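Long-range contacts in NAD(P)-dependent oxidoreductase (Pseudomonas putida, PDB 7A3W), which probably reduces imines with NADPH, and serves as a biocatalyst for conjugate reduction and reductive amination: residues 101-111 with 170-178; 268-276 with 286-294. All blocks are in the same frame, centred on the assembly; numbering follows the deposited sequence. Where two conformers were deposited one is given.

Contact 1 (101-111 with 170-178). With NDP (NADPH dihydro-nicotinamide-adenine-dinucleotide phosphate), chain F.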
loop_
_atom_site.group_PDB
_atom_site.type_symbol
_atom_site.label_atom_id
_atom_site.label_comp_id
_atom_site.label_asym_id
_atom_site.label_seq_id
_atom_site.Cartn_x
_atom_site.Cartn_y
_atom_site.Cartn_z
ATOM N N THR B 101 9.306 -19.416 3.911
ATOM C CA THR B 101 9.992 -18.383 3.103
ATOM C C THR B 101 11.398 -18.864 2.752
ATOM O O THR B 101 12.066 -19.431 3.611
ATOM C CB THR B 101 10.080 -17.051 3.852
ATOM O OG1 THR B 101 8.743 -16.615 4.111
ATOM C CG2 THR B 101 10.844 -16.004 3.069
ATOM N N GLY B 102 11.810 -18.654 1.500
ATOM C CA GLY B 102 13.118 -19.125 1.017
ATOM C C GLY B 102 13.376 -18.681 -0.389
ATOM O O GLY B 102 12.495 -18.095 -1.010
ATOM N N THR B 103 14.600 -18.900 -0.876
ATOM C CA THR B 103 15.056 -18.438 -2.207
ATOM C C THR B 103 14.682 -19.471 -3.272
ATOM O O THR B 103 14.355 -20.621 -2.913
ATOM C CB THR B 103 16.568 -18.205 -2.223
ATOM O OG1 THR B 103 16.924 -17.642 -3.482
ATOM C CG2 THR B 103 17.349 -19.485 -2.069
ATOM N N VAL B 104 14.727 -19.080 -4.547
ATOM C CA VAL B 104 14.421 -20.003 -5.683
ATOM C C VAL B 104 15.469 -21.124 -5.700
ATOM O O VAL B 104 15.091 -22.258 -6.031
ATOM C CB VAL B 104 14.336 -19.259 -7.030
ATOM C CG1 VAL B 104 15.055 -17.932 -6.995
ATOM C CG2 VAL B 104 14.839 -20.116 -8.182
ATOM N N ASP B 105 16.728 -20.820 -5.327
ATOM C CA ASP B 105 17.816 -21.824 -5.215
ATOM C C ASP B 105 17.441 -22.903 -4.181
ATOM O O ASP B 105 17.616 -24.115 -4.468
ATOM C CB ASP B 105 19.150 -21.157 -4.853
ATOM C CG ASP B 105 19.729 -20.242 -5.926
ATOM O OD1 ASP B 105 19.005 -19.894 -6.881
ATOM O OD2 ASP B 105 20.928 -19.875 -5.810
ATOM N N ASP B 106 16.896 -22.511 -3.033
ATOM C CA ASP B 106 16.407 -23.452 -1.999
ATOM C C ASP B 106 15.329 -24.342 -2.614
ATOM O O ASP B 106 15.360 -25.553 -2.381
ATOM C CB ASP B 106 15.766 -22.762 -0.791
ATOM C CG ASP B 106 16.701 -21.953 0.089
ATOM O OD1 ASP B 106 17.844 -22.353 0.234
ATOM O OD2 ASP B 106 16.237 -20.921 0.635
ATOM N N VAL B 107 14.399 -23.753 -3.357
ATOM C CA VAL B 107 13.232 -24.493 -3.921
ATOM C C VAL B 107 13.776 -25.552 -4.874
ATOM O O VAL B 107 13.324 -26.689 -4.826
ATOM C CB VAL B 107 12.272 -23.540 -4.645
ATOM C CG1 VAL B 107 11.230 -24.304 -5.440
ATOM C CG2 VAL B 107 11.650 -22.549 -3.678
ATOM N N GLU B 108 14.750 -25.175 -5.702
ATOM C CA GLU B 108 15.318 -26.089 -6.721
ATOM C C GLU B 108 15.969 -27.280 -6.006
ATOM O O GLU B 108 15.704 -28.431 -6.410
ATOM C CB GLU B 108 16.267 -25.351 -7.655
ATOM C CG GLU B 108 15.522 -24.511 -8.674
ATOM C CD GLU B 108 16.332 -23.808 -9.740
ATOM O OE1 GLU B 108 17.524 -23.498 -9.491
ATOM O OE2 GLU B 108 15.762 -23.582 -10.824
ATOM N N ARG B 109 16.788 -27.025 -4.981
ATOM C CA ARG B 109 17.472 -28.081 -4.186
ATOM C C ARG B 109 16.427 -28.991 -3.530
ATOM O O ARG B 109 16.572 -30.231 -3.617
ATOM C CB ARG B 109 18.404 -27.452 -3.149
ATOM C CG ARG B 109 19.649 -26.820 -3.754
ATOM C CD ARG B 109 20.690 -26.467 -2.712
ATOM N NE ARG B 109 21.923 -26.011 -3.336
ATOM N N ILE B 110 15.397 -28.401 -2.929
ATOM C CA ILE B 110 14.353 -29.172 -2.200
ATOM C C ILE B 110 13.574 -30.027 -3.193
ATOM O O ILE B 110 13.419 -31.232 -2.910
ATOM C CB ILE B 110 13.453 -28.260 -1.368
ATOM C CG1 ILE B 110 14.248 -27.662 -0.210
ATOM C CG2 ILE B 110 12.231 -29.006 -0.873
ATOM C CD1 ILE B 110 13.595 -26.439 0.401
ATOM N N ALA B 111 13.155 -29.464 -4.323
ATOM C CA ALA B 111 12.366 -30.207 -5.339
ATOM C C ALA B 111 13.163 -31.446 -5.796
ATOM O O ALA B 111 12.555 -32.503 -5.966
ATOM C CB ALA B 111 12.004 -29.321 -6.506
ATOM N N PRO B 170 7.738 -25.679 -9.817
ATOM C CA PRO B 170 7.913 -25.474 -8.381
ATOM C C PRO B 170 8.511 -24.098 -8.038
ATOM O O PRO B 170 8.190 -23.572 -6.982
ATOM C CB PRO B 170 8.856 -26.615 -7.960
ATOM C CG PRO B 170 9.388 -27.207 -9.237
ATOM C CD PRO B 170 8.344 -26.932 -10.289
ATOM N N THR B 171 9.319 -23.512 -8.932
ATOM C CA THR B 171 10.002 -22.218 -8.686
ATOM C C THR B 171 9.084 -21.027 -9.014
ATOM O O THR B 171 9.518 -19.909 -8.784
ATOM C CB THR B 171 11.324 -22.070 -9.453
ATOM O OG1 THR B 171 11.055 -22.108 -10.855
ATOM C CG2 THR B 171 12.348 -23.116 -9.081
ATOM N N ALA B 172 7.843 -21.226 -9.454
ATOM C CA ALA B 172 6.997 -20.103 -9.899
ATOM C C ALA B 172 6.549 -19.292 -8.677
ATOM O O ALA B 172 6.474 -18.045 -8.772
ATOM C CB ALA B 172 5.817 -20.608 -10.694
ATOM N N CYS B 173 6.258 -19.964 -7.557
ATOM C CA CYS B 173 5.612 -19.322 -6.390
ATOM C C CYS B 173 6.548 -18.262 -5.796
ATOM O O CYS B 173 6.082 -17.105 -5.527
ATOM C CB CYS B 173 5.197 -20.374 -5.365
ATOM S SG CYS B 173 4.566 -19.653 -3.837
ATOM N N THR B 174 7.802 -18.617 -5.550
ATOM C CA THR B 174 8.740 -17.790 -4.741
ATOM C C THR B 174 8.875 -16.367 -5.296
ATOM O O THR B 174 8.783 -15.412 -4.529
ATOM C CB THR B 174 10.082 -18.506 -4.534
ATOM O OG1 THR B 174 9.813 -19.449 -3.504
ATOM C CG2 THR B 174 11.199 -17.589 -4.085
ATOM N N PRO B 175 9.211 -16.122 -6.582
ATOM C CA PRO B 175 9.432 -14.739 -7.018
ATOM C C PRO B 175 8.182 -13.870 -6.879
ATOM O O PRO B 175 8.280 -12.726 -6.481
ATOM C CB PRO B 175 9.921 -14.889 -8.467
ATOM C CG PRO B 175 10.479 -16.301 -8.505
ATOM C CD PRO B 175 9.525 -17.102 -7.642
ATOM N N THR B 176 7.017 -14.433 -7.191
ATOM C CA THR B 176 5.719 -13.740 -7.070
ATOM C C THR B 176 5.438 -13.440 -5.598
ATOM O O THR B 176 5.081 -12.301 -5.278
ATOM C CB THR B 176 4.639 -14.577 -7.752
ATOM O OG1 THR B 176 4.944 -14.521 -9.149
ATOM C CG2 THR B 176 3.227 -14.092 -7.490
ATOM N N TYR B 177 5.588 -14.441 -4.740
ATOM C CA TYR B 177 5.428 -14.341 -3.265
ATOM C C TYR B 177 6.316 -13.224 -2.741
ATOM O O TYR B 177 5.834 -12.338 -2.026
ATOM C CB TYR B 177 5.774 -15.698 -2.652
ATOM C CG TYR B 177 5.976 -15.787 -1.166
ATOM C CD1 TYR B 177 4.889 -15.903 -0.312
ATOM C CD2 TYR B 177 7.247 -15.864 -0.611
ATOM C CE1 TYR B 177 5.045 -16.074 1.054
ATOM C CE2 TYR B 177 7.422 -15.989 0.763
ATOM C CZ TYR B 177 6.317 -16.127 1.596
ATOM O OH TYR B 177 6.439 -16.297 2.948
ATOM N N LEU B 178 7.588 -13.229 -3.122
ATOM C CA LEU B 178 8.518 -12.210 -2.604
ATOM C C LEU B 178 8.173 -10.818 -3.166
ATOM O O LEU B 178 8.270 -9.814 -2.400
ATOM C CB LEU B 178 9.941 -12.640 -2.936
ATOM C CG LEU B 178 10.457 -13.925 -2.280
ATOM C CD1 LEU B 178 11.876 -14.207 -2.776
ATOM C CD2 LEU B 178 10.448 -13.860 -0.766
HETATM P PA NDP F . 8.423 -18.667 14.135
HETATM O O1A NDP F . 7.242 -18.521 15.052
HETATM O O2A NDP F . 9.754 -18.019 14.436
HETATM O O5B NDP F . 8.662 -20.241 13.962
HETATM C C5B NDP F . 9.860 -20.727 13.329
HETATM C C4B NDP F . 9.732 -22.225 13.253
HETATM O O4B NDP F . 10.908 -22.780 12.593
HETATM C C3B NDP F . 9.623 -22.949 14.600
HETATM O O3B NDP F . 8.857 -24.115 14.403
HETATM C C2B NDP F . 11.086 -23.255 14.878
HETATM O O2B NDP F . 11.368 -24.335 15.776
HETATM C C1B NDP F . 11.490 -23.706 13.482
HETATM N N9A NDP F . 12.926 -23.732 13.285
HETATM C C8A NDP F . 13.825 -22.700 13.327
HETATM N N7A NDP F . 15.058 -23.091 13.110
HETATM C C5A NDP F . 14.950 -24.453 12.867
HETATM C C6A NDP F . 15.897 -25.450 12.571
HETATM N N6A NDP F . 17.207 -25.219 12.423
HETATM N N1A NDP F . 15.440 -26.708 12.402
HETATM C C2A NDP F . 14.130 -26.954 12.543
HETATM N N3A NDP F . 13.151 -26.110 12.838
HETATM C C4A NDP F . 13.636 -24.862 12.988
HETATM O O3 NDP F . 8.076 -18.306 12.621
HETATM P PN NDP F . 6.611 -18.243 11.949
HETATM O O1N NDP F . 6.124 -16.867 12.208
HETATM O O2N NDP F . 5.767 -19.388 12.425
HETATM O O5D NDP F . 6.996 -18.335 10.413
HETATM C C5D NDP F . 7.267 -19.579 9.733
HETATM C C4D NDP F . 7.380 -19.299 8.257
HETATM O O4D NDP F . 6.108 -18.821 7.742
HETATM C C3D NDP F . 8.431 -18.248 7.854
HETATM O O3D NDP F . 9.173 -18.726 6.740
HETATM C C2D NDP F . 7.588 -17.017 7.580
HETATM O O2D NDP F . 8.245 -16.123 6.692
HETATM C C1D NDP F . 6.288 -17.622 7.043
HETATM N N1N NDP F . 5.079 -16.776 7.285
HETATM C C2N NDP F . 4.690 -16.373 8.544
HETATM C C3N NDP F . 3.676 -15.455 8.730
HETATM C C7N NDP F . 3.232 -14.991 10.076
HETATM O O7N NDP F . 2.410 -14.077 10.122
HETATM N N7N NDP F . 3.669 -15.567 11.185
HETATM C C4N NDP F . 2.933 -14.956 7.552
HETATM C C5N NDP F . 3.398 -15.461 6.284
HETATM C C6N NDP F . 4.326 -16.392 6.198
HETATM P P2B NDP F . 11.393 -23.967 17.351
HETATM O O1X NDP F . 12.295 -22.739 17.446
HETATM O O2X NDP F . 9.971 -23.805 17.840
HETATM O O3X NDP F . 12.055 -25.226 17.870
HETATM O O HOH W 1 9.609 -18.162 -0.494
#
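The ring of Tyr177 is met by Thr101 at its edge, in the ring plane, where the two hydroxyls hydrogen-bond, Thr101 OG1 and Tyr177 OH lying 2.6 Å apart. CG anti to the backbone N (chi1 167°) carries the tyrosine hydroxyl up to Thr101, beside the cofactor's ribose, and Tyr181 packs edge-to-face with the ring. Threonine suits this junction because its one hydroxyl joins Tyr177 OH to the NADPH ribose, OG1 pairing with O2D at 2.7 Å; the backbone adds a bond from Thr101 N to O3D at 2.9 Å. With a phenylalanine in place of Tyr177, Thr101 OG1 would probably lose this partner and be held less firmly against the ribose.

Next comes a mixed zone: Thr174 CG2 lies 3.4 Å from Gly102 O, and a water joins Thr174 OG1 to Gly102 N. Beyond it the contact is mainly apolar. Val107 CG1 and Ala111 CB fit against Pro170, and Thr171 CG2 touches Glu108 CG at 3.5 Å, its hydroxyl being held by Asp169. Thus helix 104-116 of the Rossmann-type domain meets the start of the long helix 173-200, with strand 120-126 and helix 75-83 alongside and Arg258 of the second subunit packed on Val104.

Contact 2 (268-276 with 286-294)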
loop_
_atom_site.group_PDB
_atom_site.type_symbol
_atom_site.label_atom_id
_atom_site.label_comp_id
_atom_site.label_asym_id
_atom_site.label_seq_id
_atom_site.Cartn_x
_atom_site.Cartn_y
_atom_site.Cartn_z
ATOM N N ALA B 268 12.715 6.882 -0.827
ATOM C CA ALA B 268 12.726 5.795 -1.835
ATOM C C ALA B 268 11.864 6.195 -3.037
ATOM O O ALA B 268 12.329 6.116 -4.182
ATOM C CB ALA B 268 12.281 4.499 -1.198
ATOM N N TYR B 269 10.630 6.614 -2.807
ATOM C CA TYR B 269 9.725 7.029 -3.904
ATOM C C TYR B 269 10.348 8.197 -4.676
ATOM O O TYR B 269 10.339 8.184 -5.907
ATOM C CB TYR B 269 8.361 7.400 -3.337
ATOM C CG TYR B 269 7.490 8.177 -4.282
ATOM C CD1 TYR B 269 6.842 7.576 -5.357
ATOM C CD2 TYR B 269 7.306 9.529 -4.090
ATOM C CE1 TYR B 269 6.030 8.309 -6.201
ATOM C CE2 TYR B 269 6.501 10.276 -4.920
ATOM C CZ TYR B 269 5.835 9.660 -5.959
ATOM O OH TYR B 269 5.044 10.430 -6.759
ATOM N N LEU B 270 10.910 9.183 -3.979
ATOM C CA LEU B 270 11.496 10.366 -4.672
ATOM C C LEU B 270 12.674 9.916 -5.537
ATOM O O LEU B 270 12.815 10.466 -6.646
ATOM C CB LEU B 270 11.900 11.438 -3.660
ATOM C CG LEU B 270 10.790 12.413 -3.287
ATOM C CD1 LEU B 270 11.230 13.303 -2.133
ATOM C CD2 LEU B 270 10.365 13.245 -4.491
ATOM N N SER B 271 13.469 8.952 -5.072
ATOM C CA SER B 271 14.619 8.424 -5.850
ATOM C C SER B 271 14.105 7.802 -7.149
ATOM O O SER B 271 14.751 7.967 -8.190
ATOM C CB SER B 271 15.465 7.454 -5.044
ATOM O OG SER B 271 14.853 6.175 -4.949
ATOM N N TYR B 272 12.958 7.119 -7.128
ATOM C CA TYR B 272 12.397 6.484 -8.336
ATOM C C TYR B 272 11.867 7.576 -9.274
ATOM O O TYR B 272 12.064 7.487 -10.504
ATOM C CB TYR B 272 11.332 5.465 -7.959
ATOM C CG TYR B 272 11.848 4.290 -7.166
ATOM C CD1 TYR B 272 13.196 3.978 -7.134
ATOM C CD2 TYR B 272 10.972 3.443 -6.499
ATOM C CE1 TYR B 272 13.668 2.880 -6.440
ATOM C CE2 TYR B 272 11.430 2.329 -5.809
ATOM C CZ TYR B 272 12.790 2.052 -5.774
ATOM O OH TYR B 272 13.299 0.974 -5.104
ATOM N N CYS B 273 11.207 8.587 -8.715
ATOM C CA CYS B 273 10.785 9.786 -9.468
ATOM C C CYS B 273 11.990 10.407 -10.171
ATOM O O CYS B 273 11.870 10.722 -11.350
ATOM C CB CYS B 273 10.132 10.810 -8.567
ATOM S SG CYS B 273 8.467 10.300 -8.059
ATOM N N ARG B 274 13.099 10.580 -9.456
ATOM C CA ARG B 274 14.298 11.263 -10.012
ATOM C C ARG B 274 14.921 10.385 -11.100
ATOM O O ARG B 274 15.321 10.930 -12.130
ATOM C CB ARG B 274 15.242 11.671 -8.883
ATOM C CG ARG B 274 14.688 12.823 -8.057
ATOM C CD ARG B 274 15.707 13.386 -7.101
ATOM N NE ARG B 274 15.068 13.907 -5.901
ATOM C CZ ARG B 274 14.325 15.000 -5.860
ATOM N NH1 ARG B 274 14.108 15.704 -6.959
ATOM N NH2 ARG B 274 13.817 15.398 -4.710
ATOM N N MET B 275 14.931 9.071 -10.926
ATOM C CA MET B 275 15.306 8.109 -12.002
ATOM C C MET B 275 14.525 8.442 -13.271
ATOM O O MET B 275 15.137 8.532 -14.332
ATOM C CB MET B 275 14.961 6.667 -11.642
ATOM C CG MET B 275 16.057 5.899 -10.974
ATOM S SD MET B 275 15.406 4.286 -10.447
ATOM C CE MET B 275 16.404 4.144 -8.970
ATOM N N ALA B 276 13.202 8.586 -13.163
ATOM C CA ALA B 276 12.317 8.854 -14.309
ATOM C C ALA B 276 12.645 10.222 -14.916
ATOM O O ALA B 276 12.757 10.310 -16.160
ATOM C CB ALA B 276 10.872 8.722 -13.893
ATOM N N ILE B 286 2.982 8.890 -13.920
ATOM C CA ILE B 286 3.781 8.289 -12.822
ATOM C C ILE B 286 4.035 6.807 -13.115
ATOM O O ILE B 286 5.046 6.311 -12.626
ATOM C CB ILE B 286 3.103 8.530 -11.453
ATOM C CG1 ILE B 286 4.082 8.266 -10.301
ATOM C CG2 ILE B 286 1.793 7.749 -11.313
ATOM C CD1 ILE B 286 5.162 9.301 -10.196
ATOM N N ALA B 287 3.193 6.142 -13.904
ATOM C CA ALA B 287 3.415 4.731 -14.299
ATOM C C ALA B 287 4.783 4.584 -14.991
ATOM O O ALA B 287 5.362 3.511 -14.899
ATOM C CB ALA B 287 2.275 4.230 -15.147
ATOM N N SER B 288 5.314 5.633 -15.618
ATOM C CA SER B 288 6.611 5.591 -16.345
ATOM C C SER B 288 7.753 5.204 -15.393
ATOM O O SER B 288 8.822 4.839 -15.888
ATOM C CB SER B 288 6.876 6.904 -17.031
ATOM O OG SER B 288 7.118 7.936 -16.092
ATOM N N LEU B 289 7.566 5.329 -14.074
ATOM C CA LEU B 289 8.618 4.932 -13.101
ATOM C C LEU B 289 8.970 3.448 -13.304
ATOM O O LEU B 289 10.132 3.108 -13.138
ATOM C CB LEU B 289 8.142 5.158 -11.669
ATOM C CG LEU B 289 8.569 6.465 -11.016
ATOM C CD1 LEU B 289 8.173 7.672 -11.850
ATOM C CD2 LEU B 289 7.963 6.545 -9.631
ATOM N N PHE B 290 8.005 2.606 -13.684
ATOM C CA PHE B 290 8.262 1.168 -13.935
ATOM C C PHE B 290 9.392 1.023 -14.959
ATOM O O PHE B 290 10.315 0.241 -14.712
ATOM C CB PHE B 290 7.011 0.449 -14.416
ATOM C CG PHE B 290 7.197 -1.016 -14.686
ATOM C CD1 PHE B 290 7.675 -1.461 -15.909
ATOM C CD2 PHE B 290 6.852 -1.967 -13.738
ATOM C CE1 PHE B 290 7.809 -2.813 -16.173
ATOM C CE2 PHE B 290 6.976 -3.322 -14.002
ATOM C CZ PHE B 290 7.447 -3.747 -15.222
ATOM N N LYS B 291 9.312 1.772 -16.056
ATOM C CA LYS B 291 10.288 1.702 -17.176
ATOM C C LYS B 291 11.615 2.280 -16.697
ATOM O O LYS B 291 12.665 1.710 -17.063
ATOM C CB LYS B 291 9.697 2.423 -18.397
ATOM C CG LYS B 291 10.634 2.719 -19.557
ATOM C CD LYS B 291 9.922 3.509 -20.648
ATOM C CE LYS B 291 10.838 3.920 -21.778
ATOM N NZ LYS B 291 11.260 2.732 -22.550
ATOM N N ALA B 292 11.603 3.334 -15.876
ATOM C CA ALA B 292 12.843 3.991 -15.387
ATOM C C ALA B 292 13.568 3.054 -14.416
ATOM O O ALA B 292 14.816 3.057 -14.346
ATOM C CB ALA B 292 12.505 5.286 -14.709
ATOM N N MET B 293 12.788 2.274 -13.662
ATOM C CA MET B 293 13.278 1.345 -12.617
ATOM C C MET B 293 13.756 0.012 -13.225
ATOM O O MET B 293 14.659 -0.602 -12.630
ATOM C CB MET B 293 12.148 1.084 -11.618
ATOM C CG MET B 293 11.862 2.280 -10.714
ATOM S SD MET B 293 10.271 2.024 -9.865
ATOM C CE MET B 293 10.758 0.761 -8.694
ATOM N N HIS B 294 13.162 -0.400 -14.350
ATOM C CA HIS B 294 13.540 -1.671 -15.025
ATOM C C HIS B 294 15.031 -1.642 -15.379
ATOM O O HIS B 294 15.542 -0.641 -15.881
ATOM C CB HIS B 294 12.657 -1.910 -16.256
ATOM C CG HIS B 294 12.243 -3.333 -16.432
ATOM N ND1 HIS B 294 10.983 -3.784 -16.088
ATOM C CD2 HIS B 294 12.912 -4.405 -16.909
ATOM C CE1 HIS B 294 10.894 -5.073 -16.347
ATOM N NE2 HIS B 294 12.065 -5.477 -16.852
#
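Leu289 enters helix 268-276 as a knob into a hole in an apolar helix-helix packing of the C-terminal domain, where the last short helix of the chain lies almost square across helix 264-278. The axes of segments 268-276 and 289-293 approach to 8.5 Å and cross at 84°. The hole is formed by Tyr269, Tyr272, Cys273 and Ala276. Leucine's two branches divide it: CD1 presses on Ala276 CB at 3.5 Å, whereas CD2 touches both Tyr272 CB and Cys273 SG.

Small residues let the backbones close in where the helices meet. Ala292 CB comes within 3.6 Å of Ala276 CA, and the CA atoms of these two alanines are 5.0 Å apart.

Beside the knob, Met293 makes a Met-aromatic contact with Tyr272. Bent at chi3 (73°), its chain lays the methyl over one ring face, CE being 3.6 Å from the centroid of the Tyr272 ring, in a CH-pi contact; SD stands over the same face, 4.1 Å from that centroid. The opposite face carries Ala268 O, offset toward the rim. A flexible thioether can follow a flat ring in this way. Met275 SD also touches Met293 CG, the two side chains crossing at about a right angle. Farther along, Ile286 extends CD1 to 3.6 Å from Tyr269 OH and also touches Cys273 SG.

The phenol of Tyr272 finds its polar partners across the dimer, in Glu193 and the backbone N of Ala264 of the second subunit. Phe185 of that subunit stacks on Tyr269, and its Leu192 packs on Leu289. Within the chain, helix 242-258 borders Tyr269, Cys273 and Ile286, while helix 205-232 lies against Ala287 and Phe290.

How the contacts relate
From the N terminus the chain first builds the nucleotide-binding domain. Contact 1 closes a loop of 58 residues, which includes strands 120-126 and 140-144, and ties that domain to the start of helix 173-200. This helix then leads away into the C-terminal domain. Only after helices 205-232 and 242-258 does contact 2 open; it closes a much shorter loop of nine residues and folds the end of the chain back on helix 264-278. The contacts are therefore in series, neither nested nor crossed. Their centres lie 28 Å apart and their nearest atoms about 12 Å, yet both also touch the second subunit.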